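Local coordinates for non-toxic crystal protein (Bacillus thuringiensis, PDB 2D42) that is a non-toxic parasporal crystal protein whose fold closely resembles the beta-pore-forming toxins, although its own activity is not established, at residues L40-V53 with I99-V112. Residues are numbered along the deposited sequence; the frame is centred on the assembly and turned at random.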
loop_
_atom_site.group_PDB
_atom_site.type_symbol
_atom_site.label_atom_id
_atom_site.label_comp_id
_atom_site.label_asym_id
_atom_site.label_seq_id
_atom_site.Cartn_x
_atom_site.Cartn_y
_atom_site.Cartn_z
ATOM N N LEU A 40 -7.216 5.609 -6.757
ATOM C CA LEU A 40 -5.909 5.405 -6.132
ATOM C C LEU A 40 -5.297 4.055 -6.518
ATOM O O LEU A 40 -5.934 3.011 -6.376
ATOM C CB LEU A 40 -6.065 5.459 -4.621
ATOM C CG LEU A 40 -5.389 6.553 -3.800
ATOM C CD1 LEU A 40 -5.021 7.758 -4.639
ATOM C CD2 LEU A 40 -6.339 6.916 -2.678
ATOM N N ASP A 41 -4.058 4.075 -6.998
ATOM C CA ASP A 41 -3.389 2.833 -7.371
ATOM C C ASP A 41 -1.909 2.883 -7.007
ATOM O O ASP A 41 -1.274 3.937 -7.057
ATOM C CB ASP A 41 -3.547 2.562 -8.872
ATOM C CG ASP A 41 -3.438 1.078 -9.214
ATOM O OD1 ASP A 41 -3.171 0.259 -8.305
ATOM O OD2 ASP A 41 -3.623 0.728 -10.396
ATOM N N ALA A 42 -1.369 1.733 -6.627
ATOM C CA ALA A 42 0.034 1.639 -6.251
ATOM C C ALA A 42 0.603 0.343 -6.792
ATOM O O ALA A 42 0.237 -0.739 -6.337
ATOM C CB ALA A 42 0.176 1.678 -4.742
ATOM N N ARG A 43 1.488 0.449 -7.773
ATOM C CA ARG A 43 2.087 -0.739 -8.347
ATOM C C ARG A 43 3.580 -0.796 -8.066
ATOM O O ARG A 43 4.203 0.216 -7.737
ATOM C CB ARG A 43 1.807 -0.814 -9.855
ATOM C CG ARG A 43 2.148 0.424 -10.657
ATOM C CD ARG A 43 1.459 0.367 -12.028
ATOM N NE ARG A 43 1.666 1.583 -12.812
ATOM C CZ ARG A 43 2.830 1.950 -13.339
ATOM N NH1 ARG A 43 3.911 1.194 -13.176
ATOM N NH2 ARG A 43 2.919 3.082 -14.028
ATOM N N ILE A 44 4.134 -1.997 -8.187
ATOM C CA ILE A 44 5.547 -2.253 -7.942
ATOM C C ILE A 44 6.198 -2.646 -9.260
ATOM O O ILE A 44 6.036 -3.767 -9.738
ATOM C CB ILE A 44 5.685 -3.382 -6.899
ATOM C CG1 ILE A 44 4.985 -2.942 -5.611
ATOM C CG2 ILE A 44 7.165 -3.736 -6.664
ATOM C CD1 ILE A 44 4.871 -4.020 -4.579
ATOM N N PRO A 45 6.944 -1.721 -9.874
ATOM C CA PRO A 45 7.589 -2.040 -11.151
ATOM C C PRO A 45 8.543 -3.243 -11.149
ATOM O O PRO A 45 8.714 -3.884 -12.175
ATOM C CB PRO A 45 8.264 -0.721 -11.537
ATOM C CG PRO A 45 8.495 -0.047 -10.221
ATOM C CD PRO A 45 7.244 -0.341 -9.451
ATOM N N ASP A 46 9.158 -3.553 -10.009
ATOM C CA ASP A 46 10.061 -4.709 -9.927
ATOM C C ASP A 46 9.525 -5.657 -8.861
ATOM O O ASP A 46 9.913 -5.586 -7.699
ATOM C CB ASP A 46 11.489 -4.271 -9.573
ATOM C CG ASP A 46 12.469 -5.441 -9.540
ATOM O OD1 ASP A 46 12.053 -6.578 -9.844
ATOM O OD2 ASP A 46 13.653 -5.224 -9.206
ATOM N N PRO A 47 8.608 -6.558 -9.251
ATOM C CA PRO A 47 7.990 -7.530 -8.344
ATOM C C PRO A 47 8.834 -8.754 -8.001
ATOM O O PRO A 47 8.370 -9.644 -7.298
ATOM C CB PRO A 47 6.710 -7.906 -9.082
ATOM C CG PRO A 47 7.167 -7.902 -10.494
ATOM C CD PRO A 47 7.980 -6.623 -10.581
ATOM N N ILE A 48 10.062 -8.799 -8.501
ATOM C CA ILE A 48 10.936 -9.929 -8.228
ATOM C C ILE A 48 11.742 -9.632 -6.966
ATOM O O ILE A 48 12.659 -8.820 -6.988
ATOM C CB ILE A 48 11.902 -10.175 -9.409
ATOM C CG1 ILE A 48 11.109 -10.307 -10.719
ATOM C CG2 ILE A 48 12.743 -11.416 -9.149
ATOM C CD1 ILE A 48 9.920 -11.256 -10.640
ATOM N N VAL A 49 11.382 -10.273 -5.860
ATOM C CA VAL A 49 12.087 -10.062 -4.596
ATOM C C VAL A 49 13.305 -10.986 -4.504
ATOM O O VAL A 49 13.186 -12.198 -4.687
ATOM C CB VAL A 49 11.167 -10.353 -3.388
ATOM C CG1 VAL A 49 11.936 -10.137 -2.088
ATOM C CG2 VAL A 49 9.934 -9.460 -3.444
ATOM N N THR A 50 14.470 -10.418 -4.210
ATOM C CA THR A 50 15.680 -11.227 -4.107
ATOM C C THR A 50 16.135 -11.452 -2.672
ATOM O O THR A 50 17.098 -12.179 -2.435
ATOM C CB THR A 50 16.846 -10.601 -4.911
ATOM O OG1 THR A 50 17.101 -9.269 -4.440
ATOM C CG2 THR A 50 16.507 -10.558 -6.390
ATOM N N ASP A 51 15.431 -10.843 -1.718
ATOM C CA ASP A 51 15.769 -10.967 -0.300
ATOM C C ASP A 51 15.697 -12.411 0.184
ATOM O O ASP A 51 14.907 -13.204 -0.319
ATOM C CB ASP A 51 14.814 -10.142 0.582
ATOM C CG ASP A 51 14.826 -8.666 0.256
ATOM O OD1 ASP A 51 14.750 -7.861 1.208
ATOM O OD2 ASP A 51 14.892 -8.305 -0.937
ATOM N N PRO A 52 16.524 -12.764 1.179
ATOM C CA PRO A 52 16.538 -14.120 1.730
ATOM C C PRO A 52 15.291 -14.318 2.587
ATOM O O PRO A 52 14.683 -13.351 3.031
ATOM C CB PRO A 52 17.812 -14.134 2.571
ATOM C CG PRO A 52 17.866 -12.736 3.089
ATOM C CD PRO A 52 17.533 -11.921 1.845
ATOM N N VAL A 53 14.906 -15.565 2.813
ATOM C CA VAL A 53 13.741 -15.846 3.635
ATOM C C VAL A 53 14.242 -16.347 4.975
ATOM O O VAL A 53 15.397 -16.765 5.085
ATOM C CB VAL A 53 12.849 -16.940 3.005
ATOM C CG1 VAL A 53 12.415 -16.512 1.610
ATOM C CG2 VAL A 53 13.595 -18.265 2.956
ATOM N N ILE A 99 -6.245 10.610 2.398
ATOM C CA ILE A 99 -6.984 9.441 1.935
ATOM C C ILE A 99 -6.110 8.201 2.053
ATOM O O ILE A 99 -5.023 8.140 1.481
ATOM C CB ILE A 99 -7.385 9.563 0.460
ATOM C CG1 ILE A 99 -8.123 10.876 0.210
ATOM C CG2 ILE A 99 -8.275 8.391 0.071
ATOM C CD1 ILE A 99 -8.254 11.196 -1.261
ATOM N N THR A 100 -6.583 7.218 2.800
ATOM C CA THR A 100 -5.844 5.982 2.956
ATOM C C THR A 100 -6.349 4.956 1.948
ATOM O O THR A 100 -7.535 4.653 1.909
ATOM C CB THR A 100 -6.008 5.423 4.369
ATOM O OG1 THR A 100 -5.379 6.311 5.301
ATOM C CG2 THR A 100 -5.366 4.046 4.473
ATOM N N GLY A 101 -5.447 4.443 1.117
ATOM C CA GLY A 101 -5.838 3.443 0.137
ATOM C C GLY A 101 -5.360 2.043 0.504
ATOM O O GLY A 101 -4.383 1.885 1.240
ATOM N N LYS A 102 -6.056 1.027 0.001
ATOM C CA LYS A 102 -5.692 -0.370 0.250
ATOM C C LYS A 102 -5.106 -0.875 -1.067
ATOM O O LYS A 102 -5.697 -0.655 -2.124
ATOM C CB LYS A 102 -6.932 -1.189 0.608
ATOM C CG LYS A 102 -6.687 -2.345 1.571
ATOM C CD LYS A 102 -5.588 -3.293 1.094
ATOM C CE LYS A 102 -5.490 -4.510 2.006
ATOM N NZ LYS A 102 -5.382 -4.132 3.447
ATOM N N TYR A 103 -3.951 -1.535 -1.014
ATOM C CA TYR A 103 -3.301 -2.025 -2.237
ATOM C C TYR A 103 -2.820 -3.479 -2.134
ATOM O O TYR A 103 -2.771 -4.052 -1.047
ATOM C CB TYR A 103 -2.108 -1.135 -2.578
ATOM C CG TYR A 103 -2.401 0.352 -2.547
ATOM C CD1 TYR A 103 -3.104 0.972 -3.580
ATOM C CD2 TYR A 103 -1.961 1.140 -1.486
ATOM C CE1 TYR A 103 -3.355 2.343 -3.556
ATOM C CE2 TYR A 103 -2.210 2.511 -1.452
ATOM C CZ TYR A 103 -2.900 3.105 -2.490
ATOM O OH TYR A 103 -3.096 4.464 -2.476
ATOM N N PHE A 104 -2.462 -4.060 -3.279
ATOM C CA PHE A 104 -1.988 -5.443 -3.352
ATOM C C PHE A 104 -0.898 -5.587 -4.413
ATOM O O PHE A 104 -0.744 -4.734 -5.286
ATOM C CB PHE A 104 -3.143 -6.387 -3.695
ATOM C CG PHE A 104 -4.136 -6.559 -2.581
ATOM C CD1 PHE A 104 -3.959 -7.551 -1.614
ATOM C CD2 PHE A 104 -5.243 -5.718 -2.483
ATOM C CE1 PHE A 104 -4.869 -7.698 -0.570
ATOM C CE2 PHE A 104 -6.161 -5.859 -1.440
ATOM C CZ PHE A 104 -5.970 -6.853 -0.481
ATOM N N ALA A 105 -0.139 -6.671 -4.324
ATOM C CA ALA A 105 0.928 -6.937 -5.277
ATOM C C ALA A 105 1.318 -8.408 -5.204
ATOM O O ALA A 105 1.471 -8.966 -4.115
ATOM C CB ALA A 105 2.127 -6.060 -4.976
ATOM N N ASN A 106 1.440 -9.037 -6.370
ATOM C CA ASN A 106 1.820 -10.437 -6.448
ATOM C C ASN A 106 3.331 -10.488 -6.615
ATOM O O ASN A 106 3.848 -10.442 -7.727
ATOM C CB ASN A 106 1.133 -11.110 -7.641
ATOM C CG ASN A 106 -0.362 -11.250 -7.441
ATOM O OD1 ASN A 106 -0.810 -11.852 -6.469
ATOM N ND2 ASN A 106 -1.144 -10.686 -8.361
ATOM N N LEU A 107 4.038 -10.556 -5.501
ATOM C CA LEU A 107 5.488 -10.593 -5.548
ATOM C C LEU A 107 6.016 -12.009 -5.752
ATOM O O LEU A 107 5.365 -12.981 -5.393
ATOM C CB LEU A 107 6.056 -10.002 -4.257
ATOM C CG LEU A 107 5.675 -8.548 -3.945
ATOM C CD1 LEU A 107 6.307 -8.127 -2.623
ATOM C CD2 LEU A 107 6.144 -7.637 -5.069
ATOM N N PHE A 108 7.197 -12.116 -6.344
ATOM C CA PHE A 108 7.815 -13.417 -6.561
ATOM C C PHE A 108 9.092 -13.447 -5.732
ATOM O O PHE A 108 9.962 -12.596 -5.883
ATOM C CB PHE A 108 8.154 -13.637 -8.033
ATOM C CG PHE A 108 8.740 -14.995 -8.318
ATOM C CD1 PHE A 108 7.981 -16.145 -8.126
ATOM C CD2 PHE A 108 10.059 -15.124 -8.760
ATOM C CE1 PHE A 108 8.522 -17.410 -8.368
ATOM C CE2 PHE A 108 10.614 -16.383 -9.008
ATOM C CZ PHE A 108 9.844 -17.529 -8.811
ATOM N N PHE A 109 9.198 -14.435 -4.862
ATOM C CA PHE A 109 10.359 -14.533 -4.003
ATOM C C PHE A 109 11.346 -15.504 -4.630
ATOM O O PHE A 109 11.337 -16.712 -4.383
ATOM C CB PHE A 109 9.878 -14.929 -2.604
ATOM C CG PHE A 109 9.044 -13.854 -1.944
ATOM C CD1 PHE A 109 9.618 -12.962 -1.040
ATOM C CD2 PHE A 109 7.700 -13.679 -2.297
ATOM C CE1 PHE A 109 8.880 -11.911 -0.497
ATOM C CE2 PHE A 109 6.947 -12.625 -1.760
ATOM C CZ PHE A 109 7.537 -11.740 -0.860
ATOM N N GLU A 110 12.188 -14.925 -5.473
ATOM C CA GLU A 110 13.193 -15.642 -6.237
ATOM C C GLU A 110 14.042 -16.661 -5.484
ATOM O O GLU A 110 14.362 -17.713 -6.038
ATOM C CB GLU A 110 14.092 -14.627 -6.926
ATOM C CG GLU A 110 15.082 -15.196 -7.912
ATOM C CD GLU A 110 15.709 -14.096 -8.742
ATOM O OE1 GLU A 110 15.235 -13.859 -9.875
ATOM O OE2 GLU A 110 16.659 -13.454 -8.250
ATOM N N GLN A 111 14.400 -16.367 -4.238
ATOM C CA GLN A 111 15.226 -17.291 -3.469
ATOM C C GLN A 111 14.552 -18.603 -3.108
ATOM O O GLN A 111 15.230 -19.570 -2.767
ATOM C CB GLN A 111 15.759 -16.620 -2.199
ATOM C CG GLN A 111 16.974 -15.744 -2.460
ATOM C CD GLN A 111 17.849 -15.574 -1.234
ATOM O OE1 GLN A 111 18.217 -16.552 -0.578
ATOM N NE2 GLN A 111 18.195 -14.330 -0.921
ATOM N N VAL A 112 13.225 -18.649 -3.166
ATOM C CA VAL A 112 12.529 -19.886 -2.858
ATOM C C VAL A 112 11.611 -20.302 -4.002
ATOM O O VAL A 112 10.948 -21.334 -3.933
ATOM C CB VAL A 112 11.719 -19.775 -1.544
ATOM C CG1 VAL A 112 12.685 -19.647 -0.357
ATOM C CG2 VAL A 112 10.774 -18.570 -1.601
HETATM O O HOH W 1 13.644 -14.081 -2.476
HETATM O O HOH W 2 16.680 -17.598 1.662
#
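Ala42 sets its CB over the centre of the Tyr103 ring, 3.6 Å from the ring centroid and 14° off the normal, a CH-pi contact in the buried part of this pairing. The opposite face lies, toward its rim, against Gly101 of the same strand, which leaves the ring sandwiched between its own backbone and Ala42; its OH reaches the isobutyl group of Leu40, 3.4 Å from CG. Further along, Ile44 CG1 stands anti to the carbonyl carbon (chi1 -59°) and carries CD1 against Ala105 CB at 3.4 Å, tighter than usual for two carbons, while the same methyl touches Leu107 CD2.

The axes of strands 40-43 and 101-109 come within 7.0 Å at 30°, without backbone pairing. After the loop 44-47, where Asp46 OD1 accepts from Ile48 N in an Asx turn, the backbones join as a short parallel ladder. Phe108 N gives a nearly straight bond to Pro47 O (2.9 Å), and Val49 N returns one to Phe108 O (2.7 Å). Val49 lies beside Phe109, with CG2 over one ring face.

Thr50, Glu110, Gln111 and Pro52 form the exposed side. Thr50 and Glu110 share little more than methyl-to-carboxylate contact. Gln111 NE2 bonds Thr50 O at 2.8 Å; that oxygen lies close to the Gln111 amide plane, while NE2 stands tilted from the carbonyl plane. One water joins Val49 O, Asp51 O and Gln111 N; another connects Gln111 OE1 to Val53 N. Val53 CG2 packs on Val112 CG1 (3.7 Å).

The contact is structural packing between two sheets of the elongated ETX/MTX2-family fold, consistent with its resemblance to beta-pore-forming toxins. Strand 101-109 lies between 48-49 and antiparallel 114-122, whose Phe120 meets the Tyr103 ring. Strand 36-43 instead pairs antiparallel with 150-185, while Ile44 and Phe109 rest on strand 219-244.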